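PDB 4EUN: thermoresistant glucokinase from Janibacter sp. HTCC2649, which probably catalyses the ATP-dependent phosphorylation of gluconate, as gluconokinases of the P-loop kinase family do. Local coordinates for residues A[81-86]-A[113-118]; A[88-93]-A[117-122]. One frame throughout, in Å; residues are numbered along the deposited sequence.

Contact 1: residues A[81-86]-A[113-118]; sequences EDRWPW and RTYRDV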
loop_
_atom_site.group_PDB
_atom_site.type_symbol
_atom_site.label_atom_id
_atom_site.label_comp_id
_atom_site.label_asym_id
_atom_site.label_seq_id
_atom_site.Cartn_x
_atom_site.Cartn_y
_atom_site.Cartn_z
ATOM N N GLU A 81 18.291 10.564 -12.530
ATOM C CA GLU A 81 18.106 9.737 -13.721
ATOM C C GLU A 81 17.383 8.424 -13.407
ATOM O O GLU A 81 16.525 7.978 -14.182
ATOM C CB GLU A 81 19.446 9.444 -14.399
ATOM C CG GLU A 81 19.328 8.549 -15.624
ATOM C CD GLU A 81 20.603 8.500 -16.441
ATOM O OE1 GLU A 81 21.662 8.908 -15.919
ATOM O OE2 GLU A 81 20.543 8.059 -17.609
ATOM N N ASP A 82 17.726 7.812 -12.276
ATOM C CA ASP A 82 17.081 6.565 -11.860
ATOM C C ASP A 82 15.611 6.793 -11.591
ATOM O O ASP A 82 14.785 5.896 -11.789
ATOM C CB ASP A 82 17.716 6.021 -10.577
ATOM C CG ASP A 82 19.159 5.607 -10.761
ATOM O OD1 ASP A 82 19.517 5.132 -11.861
ATOM O OD2 ASP A 82 19.939 5.766 -9.797
ATOM N N ARG A 83 15.287 7.995 -11.124
ATOM C CA ARG A 83 13.947 8.265 -10.614
ATOM C C ARG A 83 12.950 8.791 -11.637
ATOM O O ARG A 83 11.742 8.646 -11.424
ATOM C CB ARG A 83 13.994 9.224 -9.416
ATOM C CG ARG A 83 14.634 8.633 -8.164
ATOM C CD ARG A 83 14.723 9.662 -7.054
ATOM N NE ARG A 83 15.338 9.126 -5.837
ATOM C CZ ARG A 83 16.382 9.666 -5.213
ATOM N NH1 ARG A 83 16.955 10.761 -5.688
ATOM N NH2 ARG A 83 16.864 9.098 -4.116
ATOM N N TRP A 84 13.422 9.403 -12.723
ATOM C CA TRP A 84 12.493 9.992 -13.694
ATOM C C TRP A 84 11.442 9.006 -14.235
ATOM O O TRP A 84 10.258 9.342 -14.248
ATOM C CB TRP A 84 13.199 10.718 -14.859
ATOM C CG TRP A 84 14.103 11.869 -14.486
ATOM C CD1 TRP A 84 15.397 12.047 -14.895
ATOM C CD2 TRP A 84 13.786 13.009 -13.665
ATOM N NE1 TRP A 84 15.905 13.214 -14.377
ATOM C CE2 TRP A 84 14.938 13.823 -13.618
ATOM C CE3 TRP A 84 12.648 13.415 -12.960
ATOM C CZ2 TRP A 84 14.982 15.017 -12.894
ATOM C CZ3 TRP A 84 12.697 14.607 -12.249
ATOM C CH2 TRP A 84 13.849 15.388 -12.220
ATOM N N PRO A 85 11.860 7.796 -14.684
ATOM C CA PRO A 85 10.825 6.891 -15.213
ATOM C C PRO A 85 9.818 6.472 -14.147
ATOM O O PRO A 85 8.640 6.321 -14.467
ATOM C CB PRO A 85 11.630 5.679 -15.702
ATOM C CG PRO A 85 12.998 6.235 -16.001
ATOM C CD PRO A 85 13.214 7.262 -14.928
ATOM N N TRP A 86 10.277 6.313 -12.909
ATOM C CA TRP A 86 9.419 5.982 -11.777
ATOM C C TRP A 86 8.391 7.082 -11.507
ATOM O O TRP A 86 7.194 6.818 -11.395
ATOM C CB TRP A 86 10.294 5.730 -10.545
ATOM C CG TRP A 86 9.573 5.622 -9.226
ATOM C CD1 TRP A 86 8.659 4.672 -8.866
ATOM C CD2 TRP A 86 9.755 6.460 -8.075
ATOM N NE1 TRP A 86 8.248 4.881 -7.576
ATOM C CE2 TRP A 86 8.903 5.971 -7.063
ATOM C CE3 TRP A 86 10.549 7.580 -7.806
ATOM C CZ2 TRP A 86 8.824 6.562 -5.801
ATOM C CZ3 TRP A 86 10.470 8.170 -6.555
ATOM C CH2 TRP A 86 9.610 7.662 -5.566
ATOM N N ARG A 113 11.739 19.147 -5.269
ATOM C CA ARG A 113 10.752 19.973 -5.966
ATOM C C ARG A 113 10.541 19.546 -7.415
ATOM O O ARG A 113 9.402 19.401 -7.860
ATOM C CB ARG A 113 11.181 21.444 -5.934
ATOM C CG ARG A 113 10.456 22.320 -6.959
ATOM C CD ARG A 113 9.045 22.580 -6.505
ATOM N NE ARG A 113 8.177 23.073 -7.573
ATOM C CZ ARG A 113 7.571 24.255 -7.558
ATOM N NH1 ARG A 113 7.746 25.081 -6.534
ATOM N NH2 ARG A 113 6.788 24.607 -8.567
ATOM N N THR A 114 11.630 19.343 -8.153
ATOM C CA THR A 114 11.523 18.881 -9.544
ATOM C C THR A 114 10.782 17.545 -9.678
ATOM O O THR A 114 10.127 17.306 -10.695
ATOM C CB THR A 114 12.895 18.735 -10.215
ATOM O OG1 THR A 114 13.720 17.872 -9.425
ATOM C CG2 THR A 114 13.573 20.089 -10.368
ATOM N N TYR A 115 10.912 16.665 -8.682
ATOM C CA TYR A 115 10.190 15.391 -8.708
ATOM C C TYR A 115 8.697 15.646 -8.574
ATOM O O TYR A 115 7.884 15.000 -9.247
ATOM C CB TYR A 115 10.611 14.462 -7.562
ATOM C CG TYR A 115 12.062 14.040 -7.543
ATOM C CD1 TYR A 115 12.946 14.394 -8.561
ATOM C CD2 TYR A 115 12.552 13.279 -6.491
ATOM C CE1 TYR A 115 14.279 14.004 -8.515
ATOM C CE2 TYR A 115 13.878 12.895 -6.438
ATOM C CZ TYR A 115 14.734 13.252 -7.454
ATOM O OH TYR A 115 16.066 12.855 -7.402
ATOM N N ARG A 116 8.337 16.552 -7.670
ATOM C CA ARG A 116 6.932 16.901 -7.489
ATOM C C ARG A 116 6.363 17.546 -8.747
ATOM O O ARG A 116 5.194 17.338 -9.061
ATOM C CB ARG A 116 6.735 17.774 -6.239
ATOM C CG ARG A 116 7.218 17.066 -4.968
ATOM C CD ARG A 116 6.844 17.792 -3.681
ATOM N NE ARG A 116 7.501 19.099 -3.513
ATOM C CZ ARG A 116 8.621 19.305 -2.828
ATOM N NH1 ARG A 116 9.273 18.296 -2.270
ATOM N NH2 ARG A 116 9.100 20.534 -2.718
ATOM N N ASP A 117 7.184 18.311 -9.470
ATOM C CA ASP A 117 6.758 18.865 -10.764
ATOM C C ASP A 117 6.334 17.758 -11.734
ATOM O O ASP A 117 5.310 17.870 -12.424
ATOM C CB ASP A 117 7.878 19.696 -11.408
ATOM C CG ASP A 117 8.162 20.994 -10.669
ATOM O OD1 ASP A 117 7.292 21.477 -9.917
ATOM O OD2 ASP A 117 9.267 21.553 -10.862
ATOM N N VAL A 118 7.107 16.674 -11.781
ATOM C CA VAL A 118 6.780 15.548 -12.655
ATOM C C VAL A 118 5.467 14.871 -12.240
ATOM O O VAL A 118 4.625 14.565 -13.084
ATOM C CB VAL A 118 7.917 14.504 -12.695
ATOM C CG1 VAL A 118 7.513 13.297 -13.525
ATOM C CG2 VAL A 118 9.188 15.131 -13.248
#

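Contact 2: residues A[88-93]-A[117-122]; sequences RSLAEW and DVLREG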
loop_
_atom_site.group_PDB
_atom_site.type_symbol
_atom_site.label_atom_id
_atom_site.label_comp_id
_atom_site.label_asym_id
_atom_site.label_seq_id
_atom_site.Cartn_x
_atom_site.Cartn_y
_atom_site.Cartn_z
ATOM N N ARG A 88 7.406 9.372 -13.603
ATOM C CA ARG A 88 6.481 9.443 -14.733
ATOM C C ARG A 88 5.424 8.349 -14.660
ATOM O O ARG A 88 4.283 8.577 -15.040
ATOM C CB ARG A 88 7.207 9.391 -16.081
ATOM C CG ARG A 88 7.844 10.713 -16.488
ATOM C CD ARG A 88 8.406 10.620 -17.898
ATOM N NE ARG A 88 9.471 9.624 -17.982
ATOM C CZ ARG A 88 10.765 9.919 -18.040
ATOM N NH1 ARG A 88 11.668 8.950 -18.109
ATOM N NH2 ARG A 88 11.155 11.187 -18.041
ATOM N N SER A 89 5.792 7.171 -14.175
ATOM C CA SER A 89 4.797 6.094 -14.083
ATOM C C SER A 89 3.770 6.414 -13.003
ATOM O O SER A 89 2.583 6.090 -13.149
ATOM C CB SER A 89 5.464 4.743 -13.831
ATOM O OG SER A 89 5.920 4.644 -12.500
ATOM N N LEU A 90 4.212 7.060 -11.928
ATOM C CA LEU A 90 3.298 7.497 -10.872
ATOM C C LEU A 90 2.343 8.562 -11.398
ATOM O O LEU A 90 1.135 8.538 -11.104
ATOM C CB LEU A 90 4.076 8.042 -9.668
ATOM C CG LEU A 90 4.926 7.027 -8.910
ATOM C CD1 LEU A 90 5.800 7.752 -7.908
ATOM C CD2 LEU A 90 4.019 6.036 -8.195
ATOM N N ALA A 91 2.874 9.505 -12.175
ATOM C CA ALA A 91 2.055 10.558 -12.758
ATOM C C ALA A 91 1.031 9.955 -13.711
ATOM O O ALA A 91 -0.146 10.330 -13.699
ATOM C CB ALA A 91 2.927 11.579 -13.485
ATOM N N GLU A 92 1.482 9.018 -14.540
ATOM C CA GLU A 92 0.592 8.370 -15.498
ATOM C C GLU A 92 -0.489 7.562 -14.796
ATOM O O GLU A 92 -1.645 7.582 -15.223
ATOM C CB GLU A 92 1.392 7.491 -16.463
ATOM C CG GLU A 92 2.257 8.298 -17.431
ATOM C CD GLU A 92 3.263 7.445 -18.182
ATOM O OE1 GLU A 92 3.190 6.200 -18.082
ATOM O OE2 GLU A 92 4.131 8.025 -18.872
ATOM N N TRP A 93 -0.123 6.863 -13.726
ATOM C CA TRP A 93 -1.092 6.056 -12.972
ATOM C C TRP A 93 -2.164 6.959 -12.378
ATOM O O TRP A 93 -3.355 6.668 -12.500
ATOM C CB TRP A 93 -0.374 5.258 -11.888
ATOM C CG TRP A 93 -1.249 4.365 -11.047
ATOM C CD1 TRP A 93 -1.572 3.064 -11.297
ATOM C CD2 TRP A 93 -1.853 4.699 -9.787
ATOM N NE1 TRP A 93 -2.364 2.569 -10.279
ATOM C CE2 TRP A 93 -2.547 3.552 -9.338
ATOM C CE3 TRP A 93 -1.878 5.856 -8.998
ATOM C CZ2 TRP A 93 -3.264 3.531 -8.134
ATOM C CZ3 TRP A 93 -2.584 5.840 -7.807
ATOM C CH2 TRP A 93 -3.277 4.677 -7.384
ATOM N N ASP A 117 7.184 18.311 -9.470
ATOM C CA ASP A 117 6.758 18.865 -10.764
ATOM C C ASP A 117 6.334 17.758 -11.734
ATOM O O ASP A 117 5.310 17.870 -12.424
ATOM C CB ASP A 117 7.878 19.696 -11.408
ATOM C CG ASP A 117 8.162 20.994 -10.669
ATOM O OD1 ASP A 117 7.292 21.477 -9.917
ATOM O OD2 ASP A 117 9.267 21.553 -10.862
ATOM N N VAL A 118 7.107 16.674 -11.781
ATOM C CA VAL A 118 6.780 15.548 -12.655
ATOM C C VAL A 118 5.467 14.871 -12.240
ATOM O O VAL A 118 4.625 14.565 -13.084
ATOM C CB VAL A 118 7.917 14.504 -12.695
ATOM C CG1 VAL A 118 7.513 13.297 -13.525
ATOM C CG2 VAL A 118 9.188 15.131 -13.248
ATOM N N LEU A 119 5.277 14.656 -10.938
ATOM C CA LEU A 119 4.010 14.102 -10.445
ATOM C C LEU A 119 2.834 14.973 -10.888
ATOM O O LEU A 119 1.782 14.458 -11.278
ATOM C CB LEU A 119 4.032 13.983 -8.915
ATOM C CG LEU A 119 5.058 12.999 -8.345
ATOM C CD1 LEU A 119 4.999 12.942 -6.825
ATOM C CD2 LEU A 119 4.827 11.609 -8.913
ATOM N N ARG A 120 3.022 16.292 -10.858
ATOM C CA ARG A 120 1.951 17.221 -11.227
ATOM C C ARG A 120 1.667 17.264 -12.727
ATOM O O ARG A 120 0.677 17.859 -13.154
ATOM C CB ARG A 120 2.218 18.625 -10.672
ATOM C CG ARG A 120 1.884 18.769 -9.183
ATOM C CD ARG A 120 2.081 20.202 -8.677
ATOM N NE ARG A 120 3.490 20.579 -8.680
ATOM C CZ ARG A 120 4.250 20.651 -7.588
ATOM N NH1 ARG A 120 3.744 20.387 -6.390
ATOM N NH2 ARG A 120 5.524 20.987 -7.698
ATOM N N GLU A 121 2.520 16.627 -13.525
ATOM C CA GLU A 121 2.264 16.525 -14.967
ATOM C C GLU A 121 1.160 15.522 -15.288
ATOM O O GLU A 121 0.643 15.502 -16.404
ATOM C CB GLU A 121 3.543 16.151 -15.731
ATOM C CG GLU A 121 4.667 17.182 -15.641
ATOM C CD GLU A 121 5.934 16.733 -16.357
ATOM O OE1 GLU A 121 5.898 15.685 -17.039
ATOM O OE2 GLU A 121 6.968 17.425 -16.235
ATOM N N GLY A 122 0.800 14.689 -14.313
ATOM C CA GLY A 122 -0.206 13.661 -14.517
ATOM C C GLY A 122 -1.638 14.133 -14.337
ATOM O O GLY A 122 -2.280 14.568 -15.294
#

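Contact 1: residues A[81-86]-A[113-118]
Trp84 and Tyr115 form an offset edge-to-face pair: the tyrosine turns its edge to the six-membered ring of the indole, with centroids 5.5 Å apart and planes at 87°. Their closest carbons are Trp84 CZ3 and Tyr115 CD1, 3.7 Å apart. Apolar packing continues one turn further along helix 113-119, where Val118 CG2 lies 3.7 Å from Trp84 CZ3. At the indole's rim, near its plane, Thr114 OG1 sits 3.7 Å from Trp84 CH2. Both helices belong to a P-loop kinase-like fold, with a parallel sheet of strand order 2-3-1-4-5. Their local axes run nearly parallel, crossing at -23°, and stay 10.4 Å apart at closest approach, a gap bridged by long side chains. The polar part is a single hydrogen bond, from Arg83 NH1 to Tyr115 OH, 2.8 Å long and bent to 146° at the hydrogen. The arginine chain is extended from CG to NE, which carries its guanidinium out to the phenol. Its CD packs 3.4 Å from Tyr115 CE2. The phenol oxygen also hydrogen-bonds Asp80, at the start of helix 80-99, a second bond fixing the ring's outer end.

Contact 2: residues A[88-93]-A[117-122]
Leu90 and Leu119 lie side by side and point the same way, Leu119 CD2 resting 3.7 Å from Leu90 CB and 4.1 Å from Leu90 CD1. This is the place in the P-loop kinase-like fold where helix 80-99 passes the C-terminal end of helix 113-119, whose chain turns off through a type I beta turn from Leu119 to Gly122. Leu119 has CG anti to its carbonyl carbon (chi1 -65°) and an extended second torsion, and although its CB is not directed at helix 80-99, the CD2 branch reaches it. The same side chain touches Phe128 of strand 127-132, so it spans from helix to central sheet. Val118 directs its other methyl, CG1, to the exposed border: CG1 stands 3.9 Å from Arg88 CG, and the two side chains approach at a slant. Ala91 points its CB toward residues 117-122. That CB lies 3.5 Å from Val118 O and 3.8 Å from Leu119 O, packing a methyl against carbonyls that accept Glu121 N (Val118 O) and, closing the turn, Gly122 N (Leu119 O). No hydrogen bond crosses the contact. The backbones come nearest at Ala91 and Gly122, whose CA atoms are 4.2 Å apart, and there Gly122 CA makes a CA-H...O contact to Ala91 O at 3.4 Å, with an angle of 141° at the hydrogen.

In the fold
Contacts 1 and 2 are successive parts of one interface between helix 80-99 and the region of helix 113-119, their centres about 8 Å apart. Residues 81-86 precede 88-93 on the first helix, and the partner segments 113-118 and 117-122 follow in the same order, sharing Asp117 and Val118. Between the helices the chain passes through strand 104-108 of the parallel sheet, and Leu119 packs on strand 127-132. Leu87, between the first-helix segments, touches Tyr115, Val118 and Leu119 and makes the packing continuous. Asp117 links the two, salt-bridged to Arg113 and Arg120, whose like charges lie close together. Together the contacts pack helix 113-119 along helix 80-99, on one side of the chain's centre in the P-loop kinase-like fold.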